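Putative heme binding protein (Tannerella forsythia, PDB 6EU8) probably binds heme, as a member of the HmuY-like family of bacterial heme-binding proteins. Local coordinates at residues E23-V28 and H70-R75; S94-L99 and V159-F164; M114-N119 and T129-A134. One frame throughout, in Å; residues are numbered along the deposited sequence.

Contact 1: residues E23-V28 and H70-R75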
loop_
_atom_site.group_PDB
_atom_site.type_symbol
_atom_site.label_atom_id
_atom_site.label_comp_id
_atom_site.label_asym_id
_atom_site.label_seq_id
_atom_site.Cartn_x
_atom_site.Cartn_y
_atom_site.Cartn_z
ATOM N N GLU A 23 8.099 -7.199 7.492
ATOM C CA GLU A 23 7.586 -6.870 8.832
ATOM C C GLU A 23 6.847 -5.545 8.932
ATOM O O GLU A 23 6.159 -5.344 9.939
ATOM C CB GLU A 23 8.720 -6.849 9.885
ATOM C CG GLU A 23 9.498 -8.167 10.001
ATOM C CD GLU A 23 10.745 -8.239 9.127
ATOM O OE1 GLU A 23 10.858 -7.544 8.074
ATOM O OE2 GLU A 23 11.629 -9.045 9.495
ATOM N N MET A 24 7.020 -4.630 7.948
ATOM C CA MET A 24 6.704 -3.228 8.124
ATOM C C MET A 24 5.584 -2.688 7.228
ATOM O O MET A 24 5.350 -3.199 6.125
ATOM C CB MET A 24 7.941 -2.361 7.843
ATOM C CG MET A 24 9.219 -2.666 8.603
ATOM S SD MET A 24 8.982 -2.353 10.362
ATOM C CE MET A 24 10.443 -3.108 11.088
ATOM N N TRP A 25 4.917 -1.647 7.728
ATOM C CA TRP A 25 4.106 -0.741 6.920
ATOM C C TRP A 25 4.733 0.658 6.935
ATOM O O TRP A 25 5.191 1.100 7.980
ATOM C CB TRP A 25 2.703 -0.630 7.487
ATOM C CG TRP A 25 1.808 -1.828 7.322
ATOM C CD1 TRP A 25 1.608 -2.815 8.214
ATOM C CD2 TRP A 25 0.931 -2.098 6.222
ATOM N NE1 TRP A 25 0.696 -3.731 7.733
ATOM C CE2 TRP A 25 0.266 -3.300 6.508
ATOM C CE3 TRP A 25 0.673 -1.457 5.005
ATOM C CZ2 TRP A 25 -0.685 -3.834 5.650
ATOM C CZ3 TRP A 25 -0.233 -2.015 4.150
ATOM C CH2 TRP A 25 -0.903 -3.186 4.473
ATOM N N THR A 26 4.675 1.382 5.813
ATOM C CA THR A 26 5.029 2.808 5.762
ATOM C C THR A 26 3.763 3.624 5.505
ATOM O O THR A 26 3.107 3.449 4.460
ATOM C CB THR A 26 6.129 3.083 4.713
ATOM O OG1 THR A 26 7.294 2.332 5.081
ATOM C CG2 THR A 26 6.519 4.556 4.683
ATOM N N TYR A 27 3.411 4.499 6.461
ATOM C CA TYR A 27 2.210 5.352 6.419
ATOM C C TYR A 27 2.575 6.702 5.783
ATOM O O TYR A 27 3.583 7.295 6.163
ATOM C CB TYR A 27 1.636 5.517 7.860
ATOM C CG TYR A 27 1.299 4.180 8.518
ATOM C CD1 TYR A 27 2.259 3.450 9.243
ATOM C CD2 TYR A 27 0.045 3.610 8.370
ATOM C CE1 TYR A 27 1.948 2.211 9.807
ATOM C CE2 TYR A 27 -0.267 2.353 8.920
ATOM C CZ TYR A 27 0.695 1.664 9.644
ATOM O OH TYR A 27 0.402 0.413 10.203
ATOM N N VAL A 28 1.788 7.150 4.800
ATOM C CA VAL A 28 2.136 8.315 3.945
ATOM C C VAL A 28 1.049 9.396 4.001
ATOM O O VAL A 28 -0.113 9.136 3.705
ATOM C CB VAL A 28 2.324 7.906 2.452
ATOM C CG1 VAL A 28 2.797 9.084 1.573
ATOM C CG2 VAL A 28 3.286 6.721 2.317
ATOM N N HIS A 70 -2.845 9.012 4.655
ATOM C CA HIS A 70 -3.799 8.737 3.619
ATOM C C HIS A 70 -3.683 7.325 3.021
ATOM O O HIS A 70 -4.698 6.654 2.836
ATOM C CB HIS A 70 -3.636 9.779 2.532
ATOM C CG HIS A 70 -3.845 11.173 3.036
ATOM N ND1 HIS A 70 -2.805 12.016 3.325
ATOM C CD2 HIS A 70 -4.979 11.840 3.347
ATOM C CE1 HIS A 70 -3.286 13.160 3.787
ATOM N NE2 HIS A 70 -4.597 13.072 3.814
ATOM N N ILE A 71 -2.452 6.928 2.685
ATOM C CA ILE A 71 -2.191 5.566 2.172
ATOM C C ILE A 71 -1.031 4.936 2.944
ATOM O O ILE A 71 -0.245 5.628 3.575
ATOM C CB ILE A 71 -1.908 5.521 0.637
ATOM C CG1 ILE A 71 -0.616 6.228 0.261
ATOM C CG2 ILE A 71 -3.096 6.085 -0.167
ATOM C CD1 ILE A 71 -0.187 5.948 -1.172
ATOM N N ALA A 72 -0.959 3.596 2.944
ATOM C CA ALA A 72 0.148 2.842 3.555
ATOM C C ALA A 72 0.551 1.675 2.670
ATOM O O ALA A 72 -0.288 1.095 1.977
ATOM C CB ALA A 72 -0.216 2.359 4.936
ATOM N N ILE A 73 1.850 1.367 2.707
ATOM C CA ILE A 73 2.475 0.435 1.776
ATOM C C ILE A 73 3.266 -0.630 2.576
ATOM O O ILE A 73 4.055 -0.304 3.474
ATOM C CB ILE A 73 3.398 1.188 0.774
ATOM C CG1 ILE A 73 2.616 2.309 0.037
ATOM C CG2 ILE A 73 4.032 0.208 -0.237
ATOM C CD1 ILE A 73 3.478 3.099 -0.932
ATOM N N HIS A 74 3.036 -1.914 2.225
ATOM C CA HIS A 74 3.772 -3.070 2.751
ATOM C C HIS A 74 4.137 -3.912 1.541
ATOM O O HIS A 74 3.262 -4.441 0.908
ATOM C CB HIS A 74 2.906 -3.893 3.707
ATOM C CG HIS A 74 3.378 -5.321 3.908
ATOM N ND1 HIS A 74 2.999 -6.361 3.085
ATOM C CD2 HIS A 74 4.172 -5.870 4.863
ATOM C CE1 HIS A 74 3.555 -7.478 3.504
ATOM N NE2 HIS A 74 4.265 -7.208 4.581
ATOM N N ARG A 75 5.442 -4.059 1.227
ATOM C CA ARG A 75 5.824 -4.699 -0.033
ATOM C C ARG A 75 5.010 -4.089 -1.193
ATOM O O ARG A 75 5.123 -2.877 -1.360
ATOM C CB ARG A 75 5.693 -6.217 0.077
ATOM C CG ARG A 75 6.589 -6.877 1.131
ATOM C CD ARG A 75 8.093 -6.975 0.770
ATOM N NE ARG A 75 8.305 -7.567 -0.549
ATOM C CZ ARG A 75 9.507 -7.758 -1.125
ATOM N NH1 ARG A 75 10.610 -7.383 -0.518
ATOM N NH2 ARG A 75 9.576 -8.283 -2.339
HETATM O O HOH W 1 6.951 -2.978 3.830
#

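Contact 2: residues S94-L99 and V159-F164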
loop_
_atom_site.group_PDB
_atom_site.type_symbol
_atom_site.label_atom_id
_atom_site.label_comp_id
_atom_site.label_asym_id
_atom_site.label_seq_id
_atom_site.Cartn_x
_atom_site.Cartn_y
_atom_site.Cartn_z
ATOM N N SER A 94 -4.093 15.127 -16.547
ATOM C CA SER A 94 -4.931 16.179 -17.182
ATOM C C SER A 94 -6.243 15.658 -17.807
ATOM O O SER A 94 -7.172 16.439 -18.043
ATOM C CB SER A 94 -4.115 16.983 -18.211
ATOM O OG SER A 94 -3.587 16.174 -19.241
ATOM N N LYS A 95 -6.331 14.349 -18.061
ATOM C CA LYS A 95 -7.546 13.712 -18.587
ATOM C C LYS A 95 -8.550 13.249 -17.528
ATOM O O LYS A 95 -9.637 12.801 -17.870
ATOM C CB LYS A 95 -7.163 12.503 -19.441
ATOM C CG LYS A 95 -6.199 12.793 -20.582
ATOM C CD LYS A 95 -6.919 13.352 -21.791
ATOM C CE LYS A 95 -5.962 13.554 -22.958
ATOM N NZ LYS A 95 -6.639 13.248 -24.243
ATOM N N VAL A 96 -8.172 13.308 -16.248
ATOM C CA VAL A 96 -9.066 12.975 -15.142
ATOM C C VAL A 96 -9.558 14.323 -14.627
ATOM O O VAL A 96 -8.796 15.057 -14.008
ATOM C CB VAL A 96 -8.309 12.189 -14.045
ATOM C CG1 VAL A 96 -9.220 11.857 -12.876
ATOM C CG2 VAL A 96 -7.696 10.915 -14.644
ATOM N N THR A 97 -10.800 14.671 -14.955
ATOM C CA THR A 97 -11.311 16.006 -14.643
ATOM C C THR A 97 -12.051 15.926 -13.320
ATOM O O THR A 97 -13.067 15.236 -13.205
ATOM C CB THR A 97 -12.180 16.606 -15.783
ATOM O OG1 THR A 97 -13.107 15.635 -16.279
ATOM C CG2 THR A 97 -11.284 17.064 -16.939
ATOM N N GLY A 98 -11.500 16.600 -12.314
ATOM C CA GLY A 98 -12.119 16.655 -10.991
ATOM C C GLY A 98 -12.125 15.302 -10.314
ATOM O O GLY A 98 -11.256 14.467 -10.573
ATOM N N LEU A 99 -13.106 15.098 -9.442
ATOM C CA LEU A 99 -13.318 13.829 -8.777
ATOM C C LEU A 99 -14.309 13.034 -9.617
ATOM O O LEU A 99 -15.496 13.383 -9.659
ATOM C CB LEU A 99 -13.877 14.051 -7.366
ATOM C CG LEU A 99 -14.204 12.834 -6.502
ATOM C CD1 LEU A 99 -12.977 11.959 -6.269
ATOM C CD2 LEU A 99 -14.757 13.324 -5.171
ATOM N N VAL A 159 -4.134 5.686 -14.229
ATOM C CA VAL A 159 -4.278 6.662 -13.131
ATOM C C VAL A 159 -5.367 6.154 -12.185
ATOM O O VAL A 159 -6.501 5.887 -12.599
ATOM C CB VAL A 159 -4.672 8.080 -13.661
ATOM C CG1 VAL A 159 -4.921 9.071 -12.524
ATOM C CG2 VAL A 159 -3.548 8.645 -14.523
ATOM N N PHE A 160 -5.006 6.009 -10.898
ATOM C CA PHE A 160 -5.944 5.706 -9.819
ATOM C C PHE A 160 -6.469 6.992 -9.171
ATOM O O PHE A 160 -5.765 8.001 -9.131
ATOM C CB PHE A 160 -5.308 4.783 -8.726
ATOM C CG PHE A 160 -4.896 3.428 -9.243
ATOM C CD1 PHE A 160 -3.661 3.252 -9.847
ATOM C CD2 PHE A 160 -5.728 2.344 -9.110
ATOM C CE1 PHE A 160 -3.267 1.996 -10.370
ATOM C CE2 PHE A 160 -5.341 1.087 -9.604
ATOM C CZ PHE A 160 -4.109 0.915 -10.230
ATOM N N VAL A 161 -7.705 6.937 -8.695
ATOM C CA VAL A 161 -8.239 8.017 -7.863
ATOM C C VAL A 161 -8.659 7.429 -6.515
ATOM O O VAL A 161 -9.389 6.444 -6.459
ATOM C CB VAL A 161 -9.402 8.774 -8.533
ATOM C CG1 VAL A 161 -9.860 9.905 -7.598
ATOM C CG2 VAL A 161 -8.963 9.353 -9.897
ATOM N N VAL A 162 -8.199 8.062 -5.444
ATOM C CA VAL A 162 -8.498 7.648 -4.080
ATOM C C VAL A 162 -9.180 8.806 -3.336
ATOM O O VAL A 162 -8.636 9.911 -3.315
ATOM C CB VAL A 162 -7.223 7.246 -3.314
ATOM C CG1 VAL A 162 -7.583 6.533 -2.022
ATOM C CG2 VAL A 162 -6.327 6.322 -4.158
ATOM N N LYS A 163 -10.322 8.502 -2.724
ATOM C CA LYS A 163 -11.086 9.448 -1.863
ATOM C C LYS A 163 -10.809 9.144 -0.408
ATOM O O LYS A 163 -10.906 7.957 0.003
ATOM C CB LYS A 163 -12.603 9.285 -2.074
ATOM C CG LYS A 163 -13.115 9.589 -3.466
ATOM C CD LYS A 163 -14.493 8.983 -3.775
ATOM C CE LYS A 163 -15.644 9.729 -3.134
ATOM N NZ LYS A 163 -16.898 9.416 -3.871
ATOM N N PHE A 164 -10.500 10.188 0.388
ATOM C CA PHE A 164 -10.082 10.042 1.791
ATOM C C PHE A 164 -11.166 10.440 2.802
ATOM O O PHE A 164 -12.168 11.066 2.425
ATOM C CB PHE A 164 -8.776 10.791 2.025
ATOM C CG PHE A 164 -7.664 10.308 1.131
ATOM C CD1 PHE A 164 -7.168 9.013 1.285
ATOM C CD2 PHE A 164 -7.151 11.111 0.117
ATOM C CE1 PHE A 164 -6.180 8.536 0.435
ATOM C CE2 PHE A 164 -6.142 10.646 -0.726
ATOM C CZ PHE A 164 -5.665 9.348 -0.564
#

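Contact 3: residues M114-N119 and T129-A134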
loop_
_atom_site.group_PDB
_atom_site.type_symbol
_atom_site.label_atom_id
_atom_site.label_comp_id
_atom_site.label_asym_id
_atom_site.label_seq_id
_atom_site.Cartn_x
_atom_site.Cartn_y
_atom_site.Cartn_z
ATOM N N MET A 114 -1.400 -12.233 4.595
ATOM C CA MET A 114 -0.321 -11.298 4.230
ATOM C C MET A 114 1.020 -11.686 4.853
ATOM O O MET A 114 1.109 -11.846 6.076
ATOM C CB MET A 114 -0.673 -9.865 4.605
ATOM C CG MET A 114 0.275 -8.810 4.021
ATOM S SD MET A 114 0.007 -7.118 4.626
ATOM C CE MET A 114 0.704 -7.251 6.232
ATOM N N LEU A 115 2.068 -11.856 4.028
ATOM C CA LEU A 115 3.363 -12.281 4.551
ATOM C C LEU A 115 4.050 -11.231 5.402
ATOM O O LEU A 115 4.269 -10.097 4.944
ATOM C CB LEU A 115 4.340 -12.626 3.409
ATOM C CG LEU A 115 4.284 -13.999 2.793
ATOM C CD1 LEU A 115 5.232 -14.041 1.596
ATOM C CD2 LEU A 115 4.710 -15.050 3.803
ATOM N N VAL A 116 4.445 -11.622 6.617
ATOM C CA VAL A 116 5.282 -10.796 7.481
ATOM C C VAL A 116 6.658 -11.398 7.853
ATOM O O VAL A 116 7.464 -10.733 8.481
ATOM C CB VAL A 116 4.517 -10.367 8.773
ATOM C CG1 VAL A 116 3.317 -9.489 8.437
ATOM C CG2 VAL A 116 4.069 -11.578 9.584
ATOM N N GLY A 117 6.914 -12.622 7.373
ATOM C CA GLY A 117 8.205 -13.310 7.619
ATOM C C GLY A 117 8.358 -14.383 6.549
ATOM O O GLY A 117 7.533 -15.302 6.444
ATOM N N PHE A 118 9.426 -14.239 5.759
ATOM C CA PHE A 118 9.667 -15.115 4.604
ATOM C C PHE A 118 11.166 -15.260 4.313
ATOM O O PHE A 118 11.851 -14.263 4.089
ATOM C CB PHE A 118 8.965 -14.523 3.385
ATOM C CG PHE A 118 9.254 -15.260 2.106
ATOM C CD1 PHE A 118 8.906 -16.601 1.980
ATOM C CD2 PHE A 118 9.884 -14.619 1.039
ATOM C CE1 PHE A 118 9.184 -17.304 0.811
ATOM C CE2 PHE A 118 10.149 -15.311 -0.133
ATOM C CZ PHE A 118 9.805 -16.657 -0.242
ATOM N N ASN A 119 11.651 -16.506 4.304
ATOM C CA ASN A 119 13.036 -16.822 3.854
ATOM C C ASN A 119 13.110 -18.233 3.315
ATOM O O ASN A 119 12.203 -19.040 3.596
ATOM C CB ASN A 119 14.043 -16.605 4.964
ATOM C CG ASN A 119 13.841 -17.529 6.162
ATOM O OD1 ASN A 119 14.288 -18.683 6.172
ATOM N ND2 ASN A 119 13.242 -16.993 7.222
ATOM N N THR A 129 5.552 -16.915 8.034
ATOM C CA THR A 129 4.740 -16.150 9.029
ATOM C C THR A 129 3.805 -15.167 8.329
ATOM O O THR A 129 4.221 -14.423 7.434
ATOM C CB THR A 129 5.660 -15.403 9.994
ATOM O OG1 THR A 129 6.645 -16.325 10.504
ATOM C CG2 THR A 129 4.876 -14.828 11.218
ATOM N N VAL A 130 2.548 -15.146 8.763
ATOM C CA VAL A 130 1.503 -14.233 8.226
ATOM C C VAL A 130 0.884 -13.347 9.321
ATOM O O VAL A 130 0.853 -13.694 10.489
ATOM C CB VAL A 130 0.387 -14.994 7.513
ATOM C CG1 VAL A 130 0.923 -15.660 6.232
ATOM C CG2 VAL A 130 -0.245 -16.054 8.400
ATOM N N ALA A 131 0.369 -12.194 8.891
ATOM C CA ALA A 131 -0.401 -11.294 9.775
ATOM C C ALA A 131 -1.731 -11.940 10.123
ATOM O O ALA A 131 -2.447 -12.405 9.246
ATOM C CB ALA A 131 -0.614 -9.976 9.078
ATOM N N GLY A 132 -2.097 -11.977 11.413
ATOM C CA GLY A 132 -3.408 -12.561 11.778
ATOM C C GLY A 132 -4.580 -11.882 11.078
ATOM O O GLY A 132 -5.516 -12.538 10.609
ATOM N N MET A 133 -4.526 -10.555 10.998
ATOM C CA MET A 133 -5.452 -9.779 10.230
ATOM C C MET A 133 -4.727 -8.586 9.608
ATOM O O MET A 133 -3.912 -7.979 10.289
ATOM C CB MET A 133 -6.533 -9.228 11.191
ATOM C CG MET A 133 -7.481 -10.251 11.789
ATOM S SD MET A 133 -8.598 -11.110 10.656
ATOM C CE MET A 133 -8.814 -9.933 9.330
ATOM N N ALA A 134 -5.030 -8.280 8.353
ATOM C CA ALA A 134 -4.501 -7.106 7.677
ATOM C C ALA A 134 -5.555 -6.494 6.746
ATOM O O ALA A 134 -6.483 -7.174 6.308
ATOM C CB ALA A 134 -3.203 -7.431 6.907
HETATM O O HOH W 2 -3.371 -11.533 6.769
#

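Contact 1: residues E23-V28 and H70-R75
Trp25 and His74 meet across two antiparallel strands, and the histidine can be followed outward atom by atom. Its CB sits over one face of the indole, 3.5 Å from the centroid of the Trp25 six-membered ring and only 12° off the ring normal, a CH-pi contact. With CG anti to the backbone N (chi1 159°), the imidazole swings on past the indole to strand 24-28, and CD2 comes within 3.2 Å of Met24 O, which lies at the ring edge. The two nitrogens at the tip are held elsewhere: ND1 bonds Asp77 and NE2 bonds the carbonyl of Tyr22, fixing the rotation of the ring. Strands 24-28 and 71-74 form the middle of a four-stranded antiparallel sheet. Thr26 N reaches Ile73 O at 2.9 Å and Ile73 N returns to Thr26 O, while Val28 N bonds Ile71 O. In the non-hydrogen-bonded pair between them, Tyr27 with Ala72, Ala72 CB packs 3.7 Å from Tyr27 CD2. A classic beta bulge ends the ladder, where Val28 O takes a straight bond from His70 N at 2.9 Å (N-H...O 170°) and a weak one from Ile71 N. At the other end a water spans Met24 O and Arg75 N.

Contact 2: residues S94-L99 and V159-F164
Leu99, Val96 and Val161 share most of this contact, and they meet through methyl groups alone. Leu99 arrives from the side: its CB leaves the backbone alongside the strand rather than at it, but CG lies anti to the backbone N (chi1 179°), which carries CD1 forward. That methyl touches two partners, 3.7 Å from Lys163 CG and 4.0 Å from Val161 CG1. The leucine and lysine chains run at about a right angle, so CD1 meets the aliphatic root of Lys163, whose chain bends at chi3; farther out the lysine makes a cation-pi contact with Tyr104. The backbone of 94-99, part of the connection between strands 84-87 and 105-111, stays well clear, with the CA atoms of Leu99 and Val161 7.8 Å apart. The loop thus lies over one face of strand 160-163, within the large antiparallel sheet, without adding a strand to it. Val96 turns both branches to use. CG1 meets Val161 CG2 tip to tip at 3.9 Å, whereas CG2 crosses toward Val159 CG1, also at 3.9 Å. Val161 therefore takes one loop residue on each methyl. Val96 O accepts from Lys171 NZ, and Val161 pairs through its backbone with Ile86 of strand 84-87.

Contact 3: residues M114-N119 and T129-A134
A classic beta bulge interrupts the antiparallel pairing of strand 115-117 with strand 127-136, with Val116 and Gly117 both facing Thr129 in a ladder that continues to Val130 and Ala131. Thr129 O accepts both N-H groups of the bulge: Val116 N at 2.9 Å and, weakly, Gly117 N at 3.2 Å. Thr129 N in turn gives a straight bond to Gly117 O at 3.0 Å. Beyond the extra residue the register has shifted by one. Here Ala131 N bonds Met114 O at 2.9 Å, and the same oxygen also receives a CA-H...O contact from Val130.

The chain turns a corner at Val116, and this residue wedges its side chain against the partner strand. With CG1 anti to the carbonyl carbon (chi1 -63°), CG2 falls between the backbone N and the carbonyl carbon and packs 3.7 Å from Thr129 CG2. The other branch, CG1, touches Ala131 CB at 4.0 Å. Met114 reaches farther along: its chain is extended through chi1 and chi2 and then bends at chi3, so that SD and CE both lie about 4.0 Å from Ala134 CB. Leu115, whose CB points away from the partner strand, brings CD2 back beside Thr129 O. A water links Met114 N to Ala131 O, extending the polar ladder where the direct bonds stop. Outside the pair, Trp44 of strand 44-48 touches both Val116 and Thr129.

Gly117 has no side chain to hold Thr129 off, consistent with a CA-CA distance of 4.7 Å in this pair. With two N-H groups sharing one carbonyl, the chain can change direction while Val116 N keeps a sound bond to the partner strand and Gly117 N a weak one.

Contacts 1 and 3 are backbone ladders, each with a classic bulge, whereas contact 2 is held by aliphatic side chains alone. Contact 1 lies deepest, about 5 Å from the chain's centre to its own, in the four-stranded sheet. Contacts 2 and 3 both reach the larger sheet, contact 2 through strand 160-163 alone, on opposite sides of that centre, nearest atoms about 16 Å apart; contact 2, with exposed Leu99, lies farther out. Contact 1 touches both. His70 and Ile71 pack on Phe164 of contact 2, Trp25 and His74 against Met114 SD of contact 3. Side-chain packing, much of it aromatic, thus joins the contacts, while backbone hydrogen bonds dominate within contacts 1 and 3.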